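Local coordinates for uncharacterized protein (Streptococcus pneumoniae, PDB 3LFT) that probably serves as the substrate-binding component of an ABC transporter, holding L-tryptophan in the cleft between its two lobes, at residues T181-T184 / A189-V192; A97-D102 / G108-V113; I23-A28 / D235-G240; Q120-L125 / Y217-A222; A90-I95 / K148-E153. All coordinates share one frame; numbering follows the deposited sequence. Where two conformers were deposited one is given.

Contact 1. Residues T181-T184 / A189-V192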
# COMPACT_ATOMS: atom_id res chain seq x y z
N THR A 181 -15.06 -9.06 -14.72
CA THR A 181 -16.22 -9.30 -15.56
C THR A 181 -17.39 -9.85 -14.74
O THR A 181 -18.53 -9.37 -14.86
CB THR A 181 -15.87 -10.22 -16.72
OG1 THR A 181 -14.92 -9.55 -17.57
CG2 THR A 181 -17.10 -10.57 -17.54
N VAL A 182 -17.11 -10.83 -13.89
CA VAL A 182 -18.13 -11.41 -13.01
C VAL A 182 -18.69 -10.38 -12.02
O VAL A 182 -19.90 -10.20 -11.89
CB VAL A 182 -17.58 -12.66 -12.25
CG1 VAL A 182 -18.58 -13.13 -11.19
CG2 VAL A 182 -17.22 -13.77 -13.22
N MSE A 183 -17.80 -9.69 -11.32
CA MSE A 183 -18.24 -8.81 -10.26
C MSE A 183 -19.06 -7.63 -10.77
O MSE A 183 -19.96 -7.19 -10.09
CB MSE A 183 -17.06 -8.34 -9.40
CG MSE A 183 -16.20 -7.27 -10.05
SE MSE A 183 -14.53 -7.02 -9.12
CE MSE A 183 -15.18 -6.21 -7.49
N THR A 184 -18.77 -7.16 -11.98
CA THR A 184 -19.45 -5.94 -12.44
C THR A 184 -20.92 -6.14 -12.81
O THR A 184 -21.65 -5.17 -12.97
CB THR A 184 -18.67 -5.15 -13.54
OG1 THR A 184 -18.44 -5.97 -14.69
CG2 THR A 184 -17.35 -4.58 -13.01
N ALA A 189 -20.22 -0.72 -7.62
CA ALA A 189 -18.93 -0.05 -7.58
C ALA A 189 -17.89 -1.06 -7.17
O ALA A 189 -18.20 -2.04 -6.48
CB ALA A 189 -18.95 1.11 -6.57
N ILE A 190 -16.66 -0.82 -7.62
CA ILE A 190 -15.51 -1.66 -7.26
C ILE A 190 -14.66 -0.88 -6.29
O ILE A 190 -14.36 0.29 -6.55
CB ILE A 190 -14.67 -2.03 -8.51
CG1 ILE A 190 -15.49 -2.84 -9.52
CG2 ILE A 190 -13.39 -2.80 -8.10
CD1 ILE A 190 -14.87 -2.88 -10.90
N TRP A 191 -14.28 -1.50 -5.18
CA TRP A 191 -13.33 -0.94 -4.22
C TRP A 191 -12.10 -1.82 -4.13
O TRP A 191 -12.20 -3.06 -4.13
CB TRP A 191 -13.99 -0.77 -2.84
CG TRP A 191 -13.05 -0.38 -1.74
CD1 TRP A 191 -12.58 0.86 -1.47
CD2 TRP A 191 -12.48 -1.26 -0.78
NE1 TRP A 191 -11.72 0.82 -0.38
CE2 TRP A 191 -11.67 -0.48 0.07
CE3 TRP A 191 -12.61 -2.64 -0.52
CZ2 TRP A 191 -10.96 -1.04 1.15
CZ3 TRP A 191 -11.89 -3.19 0.55
CH2 TRP A 191 -11.09 -2.38 1.38
N VAL A 192 -10.93 -1.19 -4.11
CA VAL A 192 -9.66 -1.92 -4.03
C VAL A 192 -8.90 -1.39 -2.83
O VAL A 192 -8.68 -0.18 -2.74
CB VAL A 192 -8.78 -1.71 -5.28
CG1 VAL A 192 -7.50 -2.54 -5.18
CG2 VAL A 192 -9.54 -2.10 -6.55

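Contact 2. Residues A97-D102 / G108-V113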
# COMPACT_ATOMS: atom_id res chain seq x y z
N ALA A 97 0.37 -8.81 10.19
CA ALA A 97 1.39 -9.44 9.36
C ALA A 97 2.36 -10.27 10.18
O ALA A 97 3.24 -10.92 9.63
CB ALA A 97 2.14 -8.37 8.56
N ASN A 98 2.17 -10.30 11.51
CA ASN A 98 3.06 -11.00 12.45
C ASN A 98 4.49 -10.45 12.40
O ASN A 98 5.45 -11.19 12.60
CB ASN A 98 3.04 -12.52 12.20
CG ASN A 98 3.40 -13.33 13.43
OD1 ASN A 98 3.93 -14.45 13.33
ND2 ASN A 98 3.05 -12.82 14.58
N LEU A 99 4.61 -9.14 12.14
CA LEU A 99 5.92 -8.48 12.04
C LEU A 99 6.35 -7.81 13.33
O LEU A 99 7.56 -7.72 13.62
CB LEU A 99 5.91 -7.46 10.89
CG LEU A 99 5.99 -8.09 9.49
CD1 LEU A 99 5.63 -7.07 8.41
CD2 LEU A 99 7.37 -8.66 9.22
N VAL A 100 5.38 -7.32 14.10
CA VAL A 100 5.64 -6.68 15.39
C VAL A 100 4.62 -7.18 16.39
O VAL A 100 3.52 -7.58 15.99
CB VAL A 100 5.55 -5.14 15.30
CG1 VAL A 100 6.47 -4.60 14.19
CG2 VAL A 100 4.11 -4.67 15.05
N LYS A 101 4.97 -7.17 17.67
CA LYS A 101 4.02 -7.56 18.72
C LYS A 101 2.94 -6.49 18.94
O LYS A 101 1.75 -6.81 19.08
CB LYS A 101 4.73 -7.87 20.03
CG LYS A 101 3.78 -8.39 21.10
CD LYS A 101 4.51 -9.00 22.26
CE LYS A 101 3.52 -9.42 23.32
NZ LYS A 101 2.60 -10.48 22.82
N ASP A 102 3.37 -5.23 19.01
CA ASP A 102 2.46 -4.09 19.06
C ASP A 102 3.20 -2.89 18.47
O ASP A 102 4.40 -2.97 18.13
CB ASP A 102 1.84 -3.83 20.44
CG ASP A 102 2.84 -3.40 21.49
OD1 ASP A 102 3.63 -2.47 21.27
OD2 ASP A 102 2.81 -3.97 22.61
N GLY A 108 11.04 -7.30 18.60
CA GLY A 108 12.05 -8.12 17.92
C GLY A 108 12.93 -7.24 17.06
O GLY A 108 13.22 -6.08 17.41
N ASN A 109 13.34 -7.76 15.90
CA ASN A 109 14.26 -7.05 15.02
C ASN A 109 13.59 -6.19 13.94
O ASN A 109 14.26 -5.66 13.07
CB ASN A 109 15.24 -8.03 14.39
CG ASN A 109 14.57 -9.05 13.48
OD1 ASN A 109 13.55 -9.65 13.83
ND2 ASN A 109 15.19 -9.31 12.34
N VAL A 110 12.27 -6.02 14.03
CA VAL A 110 11.49 -5.33 12.99
C VAL A 110 10.85 -4.05 13.53
O VAL A 110 10.20 -4.06 14.55
CB VAL A 110 10.36 -6.24 12.44
CG1 VAL A 110 9.62 -5.54 11.31
CG2 VAL A 110 10.89 -7.61 11.98
N THR A 111 11.01 -2.95 12.81
CA THR A 111 10.23 -1.72 13.06
C THR A 111 10.00 -1.04 11.72
O THR A 111 10.38 -1.60 10.69
CB THR A 111 10.92 -0.81 14.10
OG1 THR A 111 10.02 0.25 14.42
CG2 THR A 111 12.21 -0.23 13.59
N GLY A 112 9.38 0.14 11.73
CA GLY A 112 9.28 0.91 10.48
C GLY A 112 8.00 1.71 10.35
O GLY A 112 7.44 2.15 11.35
N VAL A 113 7.55 1.84 9.10
CA VAL A 113 6.47 2.76 8.72
C VAL A 113 5.27 1.98 8.20
O VAL A 113 5.43 1.07 7.37
CB VAL A 113 6.99 3.75 7.63
CG1 VAL A 113 5.83 4.53 7.01
CG2 VAL A 113 8.02 4.69 8.24

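Contact 3. Residues I23-A28 / D235-G240. With TRP (tryptophan), chain C.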
# COMPACT_ATOMS: atom_id res chain seq x y z
N ILE A 23 12.51 7.10 0.24
CA ILE A 23 13.57 6.52 1.08
C ILE A 23 14.92 7.16 0.75
O ILE A 23 15.65 7.59 1.66
CB ILE A 23 13.64 4.98 0.92
CG1 ILE A 23 12.41 4.32 1.57
CG2 ILE A 23 14.98 4.41 1.48
CD1 ILE A 23 12.23 2.85 1.20
N GLN A 24 15.24 7.20 -0.54
CA GLN A 24 16.50 7.80 -0.97
C GLN A 24 16.58 9.27 -0.59
O GLN A 24 17.64 9.72 -0.16
CB GLN A 24 16.64 7.65 -2.48
CG GLN A 24 16.82 6.21 -2.94
CD GLN A 24 16.78 6.08 -4.45
OE1 GLN A 24 17.79 5.77 -5.09
NE2 GLN A 24 15.61 6.32 -5.03
N ASP A 25 15.47 10.00 -0.71
CA ASP A 25 15.48 11.42 -0.36
C ASP A 25 15.71 11.57 1.14
O ASP A 25 16.45 12.46 1.55
CB ASP A 25 14.17 12.08 -0.75
CG ASP A 25 13.98 12.19 -2.25
OD1 ASP A 25 14.97 12.04 -3.03
OD2 ASP A 25 12.83 12.46 -2.66
N GLY A 26 15.09 10.71 1.95
CA GLY A 26 15.21 10.84 3.42
C GLY A 26 16.61 10.50 3.88
O GLY A 26 17.18 11.18 4.73
N LEU A 27 17.19 9.44 3.30
CA LEU A 27 18.61 9.12 3.54
C LEU A 27 19.53 10.27 3.17
O LEU A 27 20.42 10.63 3.94
CB LEU A 27 19.03 7.89 2.73
CG LEU A 27 18.44 6.57 3.21
CD1 LEU A 27 18.68 5.50 2.16
CD2 LEU A 27 19.05 6.18 4.54
N ALA A 28 19.33 10.84 1.99
CA ALA A 28 20.19 11.90 1.50
C ALA A 28 20.13 13.14 2.39
O ALA A 28 21.15 13.79 2.65
CB ALA A 28 19.84 12.23 0.07
N ASP A 235 0.07 9.96 1.50
CA ASP A 235 1.11 10.46 0.60
C ASP A 235 2.29 9.48 0.54
O ASP A 235 2.96 9.24 1.55
CB ASP A 235 1.53 11.86 1.07
CG ASP A 235 2.51 12.55 0.15
OD1 ASP A 235 3.62 12.04 -0.06
OD2 ASP A 235 2.19 13.68 -0.29
N GLN A 236 2.56 8.96 -0.66
CA GLN A 236 3.55 7.90 -0.82
C GLN A 236 4.96 8.41 -0.61
O GLN A 236 5.79 7.74 0.02
CB GLN A 236 3.43 7.26 -2.19
CG GLN A 236 2.03 6.69 -2.47
CD GLN A 236 1.67 5.58 -1.50
OE1 GLN A 236 2.21 4.47 -1.63
NE2 GLN A 236 0.79 5.84 -0.56
N HIS A 237 5.25 9.60 -1.13
CA HIS A 237 6.57 10.16 -0.90
C HIS A 237 6.85 10.39 0.60
O HIS A 237 7.95 10.11 1.09
CB HIS A 237 6.79 11.40 -1.76
CG HIS A 237 8.14 12.02 -1.57
ND1 HIS A 237 9.28 11.53 -2.18
CD2 HIS A 237 8.53 13.06 -0.81
CE1 HIS A 237 10.31 12.27 -1.82
NE2 HIS A 237 9.89 13.19 -0.98
N ASP A 238 5.84 10.89 1.33
CA ASP A 238 5.97 11.04 2.80
C ASP A 238 6.29 9.72 3.50
O ASP A 238 7.10 9.68 4.44
CB ASP A 238 4.71 11.66 3.41
CG ASP A 238 4.56 13.15 3.12
OD1 ASP A 238 5.53 13.81 2.70
OD2 ASP A 238 3.43 13.65 3.32
N LEU A 239 5.65 8.64 3.07
CA LEU A 239 5.94 7.31 3.63
C LEU A 239 7.39 6.94 3.42
O LEU A 239 8.06 6.43 4.33
CB LEU A 239 5.05 6.23 3.02
CG LEU A 239 3.56 6.31 3.35
CD1 LEU A 239 2.79 5.37 2.44
CD2 LEU A 239 3.32 6.00 4.83
N GLY A 240 7.89 7.21 2.22
CA GLY A 240 9.28 6.86 1.93
C GLY A 240 10.27 7.71 2.72
O GLY A 240 11.24 7.19 3.27
N TRP C . 0.94 -0.89 2.29
CA TRP C . 1.11 -1.99 1.29
C TRP C . 1.47 -3.26 1.98
O TRP C . 2.01 -4.18 1.36
CB TRP C . 2.17 -1.59 0.25
CG TRP C . 1.77 -0.34 -0.51
CD1 TRP C . 2.20 0.96 -0.29
CD2 TRP C . 0.80 -0.28 -1.61
NE1 TRP C . 1.58 1.81 -1.18
CE2 TRP C . 0.73 1.14 -1.97
CE3 TRP C . 0.03 -1.23 -2.23
CZ2 TRP C . -0.12 1.51 -2.99
CZ3 TRP C . -0.83 -0.82 -3.24
CH2 TRP C . -0.89 0.54 -3.61
OXT TRP C . 1.22 -3.38 3.19

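Contact 4. Residues Q120-L125 / Y217-A222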
# COMPACT_ATOMS: atom_id res chain seq x y z
N GLN A 120 -13.01 4.50 6.91
CA GLN A 120 -14.17 5.34 7.23
C GLN A 120 -14.32 6.48 6.23
O GLN A 120 -15.42 6.74 5.72
CB GLN A 120 -14.07 5.88 8.66
CG GLN A 120 -15.22 6.84 9.03
CD GLN A 120 -15.14 7.36 10.46
OE1 GLN A 120 -14.49 6.75 11.32
NE2 GLN A 120 -15.80 8.48 10.72
N GLN A 121 -13.21 7.15 5.95
CA GLN A 121 -13.23 8.26 4.99
C GLN A 121 -13.55 7.82 3.58
O GLN A 121 -14.23 8.54 2.84
CB GLN A 121 -11.92 9.04 4.99
CG GLN A 121 -11.70 9.94 6.19
CD GLN A 121 -10.32 10.55 6.14
OE1 GLN A 121 -9.37 10.01 6.71
NE2 GLN A 121 -10.19 11.65 5.40
N GLN A 122 -13.11 6.63 3.19
CA GLN A 122 -13.46 6.10 1.87
C GLN A 122 -14.95 5.82 1.79
O GLN A 122 -15.57 6.15 0.77
CB GLN A 122 -12.64 4.85 1.57
CG GLN A 122 -11.18 5.19 1.32
CD GLN A 122 -10.29 3.98 1.23
OE1 GLN A 122 -10.72 2.85 1.45
NE2 GLN A 122 -9.02 4.22 0.92
N VAL A 123 -15.51 5.21 2.83
CA VAL A 123 -16.96 4.98 2.85
C VAL A 123 -17.72 6.31 2.75
O VAL A 123 -18.65 6.42 1.96
CB VAL A 123 -17.39 4.15 4.08
CG1 VAL A 123 -18.89 4.18 4.26
CG2 VAL A 123 -16.91 2.72 3.92
N GLU A 124 -17.29 7.31 3.51
CA GLU A 124 -17.94 8.62 3.47
C GLU A 124 -17.87 9.21 2.06
O GLU A 124 -18.84 9.79 1.57
CB GLU A 124 -17.38 9.57 4.54
CG GLU A 124 -17.78 9.18 5.97
CD GLU A 124 -16.89 9.76 7.08
OE1 GLU A 124 -15.76 10.23 6.81
OE2 GLU A 124 -17.33 9.72 8.25
N LEU A 125 -16.73 9.05 1.39
CA LEU A 125 -16.56 9.58 0.03
C LEU A 125 -17.49 8.87 -0.96
O LEU A 125 -18.10 9.51 -1.83
CB LEU A 125 -15.11 9.45 -0.42
CG LEU A 125 -14.77 10.04 -1.81
CD1 LEU A 125 -15.05 11.53 -1.94
CD2 LEU A 125 -13.29 9.74 -2.11
N TYR A 217 -13.18 2.74 -6.89
CA TYR A 217 -12.58 3.47 -5.78
C TYR A 217 -11.32 2.71 -5.30
O TYR A 217 -11.40 1.90 -4.37
CB TYR A 217 -13.57 3.59 -4.63
CG TYR A 217 -14.71 4.56 -4.86
CD1 TYR A 217 -14.58 5.89 -4.46
CD2 TYR A 217 -15.93 4.16 -5.43
CE1 TYR A 217 -15.63 6.78 -4.60
CE2 TYR A 217 -16.99 5.08 -5.59
CZ TYR A 217 -16.81 6.38 -5.18
OH TYR A 217 -17.84 7.29 -5.30
N PRO A 218 -10.18 2.95 -5.95
CA PRO A 218 -8.97 2.16 -5.67
C PRO A 218 -8.04 2.95 -4.76
O PRO A 218 -7.81 4.15 -4.98
CB PRO A 218 -8.36 1.96 -7.05
CG PRO A 218 -8.70 3.27 -7.79
CD PRO A 218 -9.98 3.81 -7.14
N SER A 219 -7.48 2.29 -3.75
CA SER A 219 -6.74 2.96 -2.66
C SER A 219 -5.31 3.37 -2.99
O SER A 219 -4.37 3.04 -2.25
CB SER A 219 -6.79 2.08 -1.40
OG SER A 219 -8.13 1.83 -1.04
N ALA A 220 -5.14 4.08 -4.10
CA ALA A 220 -3.86 4.72 -4.42
C ALA A 220 -4.04 5.78 -5.47
O ALA A 220 -4.80 5.60 -6.42
CB ALA A 220 -2.85 3.70 -4.95
N THR A 221 -3.32 6.89 -5.31
CA THR A 221 -3.27 7.94 -6.32
C THR A 221 -2.90 7.36 -7.67
O THR A 221 -3.50 7.72 -8.67
CB THR A 221 -2.29 9.05 -5.91
OG1 THR A 221 -2.78 9.64 -4.70
CG2 THR A 221 -2.15 10.13 -6.98
N ALA A 222 -1.92 6.45 -7.68
CA ALA A 222 -1.46 5.87 -8.93
C ALA A 222 -2.54 5.08 -9.66
O ALA A 222 -2.49 4.99 -10.88
CB ALA A 222 -0.24 5.01 -8.67

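Contact 5. Residues A90-I95 / K148-E153. With TRP (tryptophan), chain C.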
# COMPACT_ATOMS: atom_id res chain seq x y z
N ALA A 90 6.12 1.00 4.50
CA ALA A 90 4.70 0.99 4.14
C ALA A 90 4.06 -0.39 4.24
O ALA A 90 3.62 -0.99 3.25
CB ALA A 90 4.47 1.62 2.75
N ILE A 91 3.99 -0.90 5.48
CA ILE A 91 3.30 -2.15 5.80
C ILE A 91 1.99 -1.73 6.46
O ILE A 91 1.98 -1.11 7.52
CB ILE A 91 4.17 -3.00 6.76
CG1 ILE A 91 5.24 -3.79 5.99
CG2 ILE A 91 3.31 -4.01 7.54
CD1 ILE A 91 6.03 -3.05 4.90
N THR A 92 0.87 -2.08 5.83
CA THR A 92 -0.43 -1.56 6.28
C THR A 92 -0.85 -2.05 7.67
O THR A 92 -1.41 -1.30 8.46
CB THR A 92 -1.51 -1.84 5.21
OG1 THR A 92 -1.24 -1.01 4.08
CG2 THR A 92 -2.94 -1.64 5.68
N ASP A 93 -0.55 -3.31 7.96
CA ASP A 93 -0.97 -3.91 9.24
C ASP A 93 0.17 -4.75 9.83
O ASP A 93 0.18 -5.97 9.69
CB ASP A 93 -2.23 -4.76 9.06
CG ASP A 93 -2.66 -5.46 10.33
OD1 ASP A 93 -2.19 -5.11 11.43
OD2 ASP A 93 -3.49 -6.38 10.22
N PRO A 94 1.12 -4.11 10.51
CA PRO A 94 2.30 -4.83 11.02
C PRO A 94 1.94 -5.92 12.04
O PRO A 94 2.59 -6.95 12.04
CB PRO A 94 3.15 -3.74 11.67
CG PRO A 94 2.65 -2.47 11.16
CD PRO A 94 1.26 -2.65 10.61
N ILE A 95 0.93 -5.70 12.87
CA ILE A 95 0.57 -6.70 13.87
C ILE A 95 -0.05 -7.93 13.19
O ILE A 95 0.34 -9.07 13.46
CB ILE A 95 -0.37 -6.12 14.94
CG1 ILE A 95 0.34 -4.99 15.70
CG2 ILE A 95 -0.85 -7.20 15.90
CD1 ILE A 95 -0.60 -4.16 16.58
N LYS A 148 -6.32 -8.52 3.83
CA LYS A 148 -7.29 -9.22 4.68
C LYS A 148 -7.86 -8.28 5.75
O LYS A 148 -9.07 -8.16 5.93
CB LYS A 148 -6.61 -10.43 5.31
N THR A 149 -6.96 -7.57 6.43
CA THR A 149 -7.31 -6.63 7.49
C THR A 149 -8.16 -5.47 6.92
O THR A 149 -9.16 -5.06 7.51
CB THR A 149 -5.99 -6.06 8.11
OG1 THR A 149 -5.22 -7.15 8.66
CG2 THR A 149 -6.29 -5.01 9.18
N GLN A 150 -7.74 -4.95 5.78
CA GLN A 150 -8.43 -3.78 5.21
C GLN A 150 -9.84 -4.09 4.78
O GLN A 150 -10.75 -3.27 4.97
CB GLN A 150 -7.65 -3.24 4.02
CG GLN A 150 -6.31 -2.63 4.35
CD GLN A 150 -5.60 -2.26 3.10
OE1 GLN A 150 -5.93 -1.25 2.48
NE2 GLN A 150 -4.61 -3.09 2.70
N VAL A 151 -10.02 -5.28 4.20
CA VAL A 151 -11.34 -5.72 3.78
C VAL A 151 -12.30 -5.84 4.99
O VAL A 151 -13.43 -5.37 4.92
CB VAL A 151 -11.26 -7.04 2.97
CG1 VAL A 151 -12.67 -7.58 2.68
CG2 VAL A 151 -10.53 -6.78 1.67
N GLU A 152 -11.82 -6.43 6.08
CA GLU A 152 -12.60 -6.54 7.32
C GLU A 152 -13.04 -5.15 7.81
O GLU A 152 -14.22 -4.94 8.09
CB GLU A 152 -11.82 -7.25 8.42
CG GLU A 152 -11.57 -8.74 8.18
CD GLU A 152 -10.52 -9.32 9.12
OE1 GLU A 152 -9.90 -8.56 9.89
OE2 GLU A 152 -10.31 -10.55 9.09
N GLU A 153 -12.10 -4.21 7.91
CA GLU A 153 -12.40 -2.89 8.44
C GLU A 153 -13.34 -2.11 7.53
O GLU A 153 -14.28 -1.46 7.98
CB GLU A 153 -11.10 -2.11 8.69
CG GLU A 153 -10.25 -2.68 9.83
CD GLU A 153 -9.08 -1.78 10.21
OE1 GLU A 153 -9.11 -0.56 9.90
OE2 GLU A 153 -8.14 -2.31 10.84
N TRP C . 0.94 -0.89 2.29
CA TRP C . 1.11 -1.99 1.29
C TRP C . 1.47 -3.26 1.98
O TRP C . 2.01 -4.18 1.36
CB TRP C . 2.17 -1.59 0.25
CG TRP C . 1.77 -0.34 -0.51
CD1 TRP C . 2.20 0.96 -0.29
CD2 TRP C . 0.80 -0.28 -1.61
NE1 TRP C . 1.58 1.81 -1.18
CE2 TRP C . 0.73 1.14 -1.97
CE3 TRP C . 0.03 -1.23 -2.23
CZ2 TRP C . -0.12 1.51 -2.99
CZ3 TRP C . -0.83 -0.82 -3.24
CH2 TRP C . -0.89 0.54 -3.61
OXT TRP C . 1.22 -3.38 3.19

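Contact 1. Residues T181-T184 / A189-V192
Ile190 receives two side chains from residues 181-184, Met183 at the base of both its branches and Thr184 at the end of the longer one. The terminal methyl of Met183, present as selenomethionine, lies over the fork: its CE is 3.9 Å from Ile190 CG2 and equally close to CG1. The two side chains meet at about a right angle. Met183 was modelled in two conformers, and this account applies to one of them. In that conformer CG sits between the backbone N and the carbonyl carbon (chi1 76°), and the chain bends at its last torsion (-69°), which carries the methyl to the isoleucine. Thr184 supplies the second touch, its CG2 lying 3.7 Å from Ile190 CD1. Threonine suits the spot because its two branches differ in kind: the methyl joins the apolar layer while OG1 hydrogen-bonds to the carbonyl of Val180, one turn back.

Strand 164-170, helix 176-183 and strand 189-192 form a beta-alpha-beta crossover in the parallel sheet of an alpha/beta lobe. The crossover spans strand 135-141, which lies between the two strands it connects, and Met183 also touches Leu139 of that intervening strand. Ile190 is held in place by backbone bonds to Pro215 and Tyr217, its neighbours on one side of the sheet, whereas Ala189 and Trp191 bond to Gly137 on the other. Trp191 points away from the helix; its indole stacks with Phe154 and gives its N-H to Gln122.

Contact 2. Residues A97-D102 / G108-V113
Leu99 and Val110 meet first through a carbonyl pressed against an isopropyl group. Leu99 O stands 3.4 Å from Val110 CB and is nearly equidistant from the two methyls, with CG2 at 3.7 Å and CG1 at 3.8 Å from that same oxygen. A similar polar-to-apolar touch runs the other way, where Val100 CG1 rests 3.8 Å from Val110 O.

The purely apolar contacts gather on one methyl. With Val110 CG1 opposite the backbone N and beside the carbonyl carbon (chi1 -177°), this methyl is turned to meet both residues of the loop. Leu99 CB is 4.2 Å from Val110 CG1, and Val100 CG1 approaches that methyl more loosely, at 4.4 Å. Valine, branched at CB, suits an extended strand and puts its bulk close to the backbone, where the loop carbonyl lies. Leu99 packs on Ala74 and Ala78 of helix 71-80 and on Met88, and Val110 shares Ala78 and Met88 with it. Val100 packs in addition on Pro94, Ile95 and Pro106.

No hydrogen bond joins the two segments; their polar groups bond to other neighbours. Asn109, Thr111 and Val113 use their backbones to bind strand 86-89 in the parallel sheet of the lobe, and the backbone N of Leu99 probably bonds to Pro94 O within the loop.

Residues 97-102 thus lie over the start of strand 110-115 held by shape and buried apolar surface alone, as far as residues 108-113 are concerned; the loop's bond to the strand comes earlier, from Ile91 to Val113.

Contact 3. Residues I23-A28 / D235-G240
Ile23 holds CG1 opposite its carbonyl carbon (chi1 -71°), which lays that methylene over Gly240, 3.5 Å from Gly240 O. In the other helix Gln236 bends at its second torsion (-63°), and this turns its amide to the bound tryptophan.

The helices come very close, with Ile23 CA and Gly240 CA only 4.4 Å apart. Gly240 suits this close approach because it has no side chain to hold the backbones apart. Ile23 CA makes a C-H...O contact of 3.3 Å with Gly240 O. Farther out, Asp25 and His237 approach each other, but the model is too tight there and the pairing is doubtful; Asp25 forms a salt bridge with Lys21 of its own helix.

At the cleft, the indole NE1 of the ligand gives a nearly straight bond to Gln236 OE1 (2.8 Å, 168°). Gln236 NE2 binds Ile234 O, which fixes the rotation of the amide and leaves its oxygen to accept. Asp235 is the N-cap of this helix, its OD1 taking Asp238 N at 2.9 Å.

Helices 14-29 and 236-251 continue side by side, Ile23 and Leu27 packing on Ile247, while Leu239 reaches Val113 and Asp115 of strand 110-115.

Contact 4. Residues Q120-L125 / Y217-A222
Helix 119-129 packs against strand 216-218, an edge strand of the second lobe's parallel sheet, and the turn that follows it, through two pairs: Gln122 with Ser219, and Leu125 with Tyr217. Gln122 stretches out beyond CG (chi2 171°) to bring its amide to the serine, where NE2 makes a weak hydrogen bond to Ser219 OG (3.2 Å, bent to 127°). The two N-H groups of Gln122 NE2 go to Asn117 OD1 and Val232 O, which accounts for that bent approach. Its OE1 accepts from Trp191 NE1, and Ser219 OG bonds to Val192 O. A buried amide that both gives and accepts suits this meeting of loop, strand and indole.

Ser219 is the centre of an inverse gamma turn, closed by Ala220 N to Pro218 O at 2.8 Å. The turn swings the chain out of the strand toward helix 221-224, with Ala220 at the N-cap and in touch with the bound tryptophan.

One turn along helix 119-129, Leu125 CG lies 4.4 Å from Tyr217 CE1, approaching the ring obliquely. Leucine and tyrosine suit this buried place, apolar branch meeting ring carbon, while the tyrosine hydroxyl hydrogen-bonds with OG1 of Thr130, just past the end of the helix.

Contact 5. Residues A90-I95 / K148-E153
Thr92 lays its methyl across the side chain of Gln150 at about a right angle, CG2 standing 3.7 Å from Gln150 NE2 and 3.8 Å from Gln150 CG. The glutamine amide is itself pinned at both ends, OE1 by Ile194 N and NE2 by Asn146 O, so it offers the methyl a fixed surface.

The torsion that sends CG2 to Gln150 (chi1 -70°) leaves OG1 beside the backbone N, and OG1 and the backbone N both face the ligand. Thr92 OG1 accepts from the amino N of the bound tryptophan (TRP N) at 2.8 Å. Thr92 N gives its hydrogen to the ligand's OXT at 3.0 Å (162°). A second acceptor for the amino group is Ala90 O, also 2.8 Å from the ligand N. Threonine fits because its hydroxyl serves the ligand and bonds to Asp115 O as well.

Beside this, Thr149 OG1 donates to Asp93 OD2 in a bond modelled as very short, 2.5 Å. The other carboxylate oxygen of Asp93 takes Gly96 N, which steadies the group.

Residues 90-95 follow a strand of one lobe and helix 145-160 belongs to the other, so these touches bridge the cleft beside the backbone end of the bound amino acid, as in the closed, liganded form of two-lobed periplasmic-type binding proteins.

Overall arrangement
From the N terminus, helix 14-29 opens contact 3, whose return at residues 235-240 closes the widest loop; the other four contacts all fall within it. Contact 5 begins at residues 90-95. Before helix 145-160 completes it, contact 2 has opened and closed, tying a loop to strand 110-115. Contact 4 starts from helix 119-129 inside that span but ends at residues 217-222, so contacts 4 and 5 cross. Contact 1 closes a short helix-to-strand loop within contact 4, and their strands 189-192 and 216-218 are sheet neighbours. Contacts 2 and 3 lie in the first lobe, contacts 1 and 4 in the second, and contact 5 spans both beside the ligand that contacts 3 and 4 also touch.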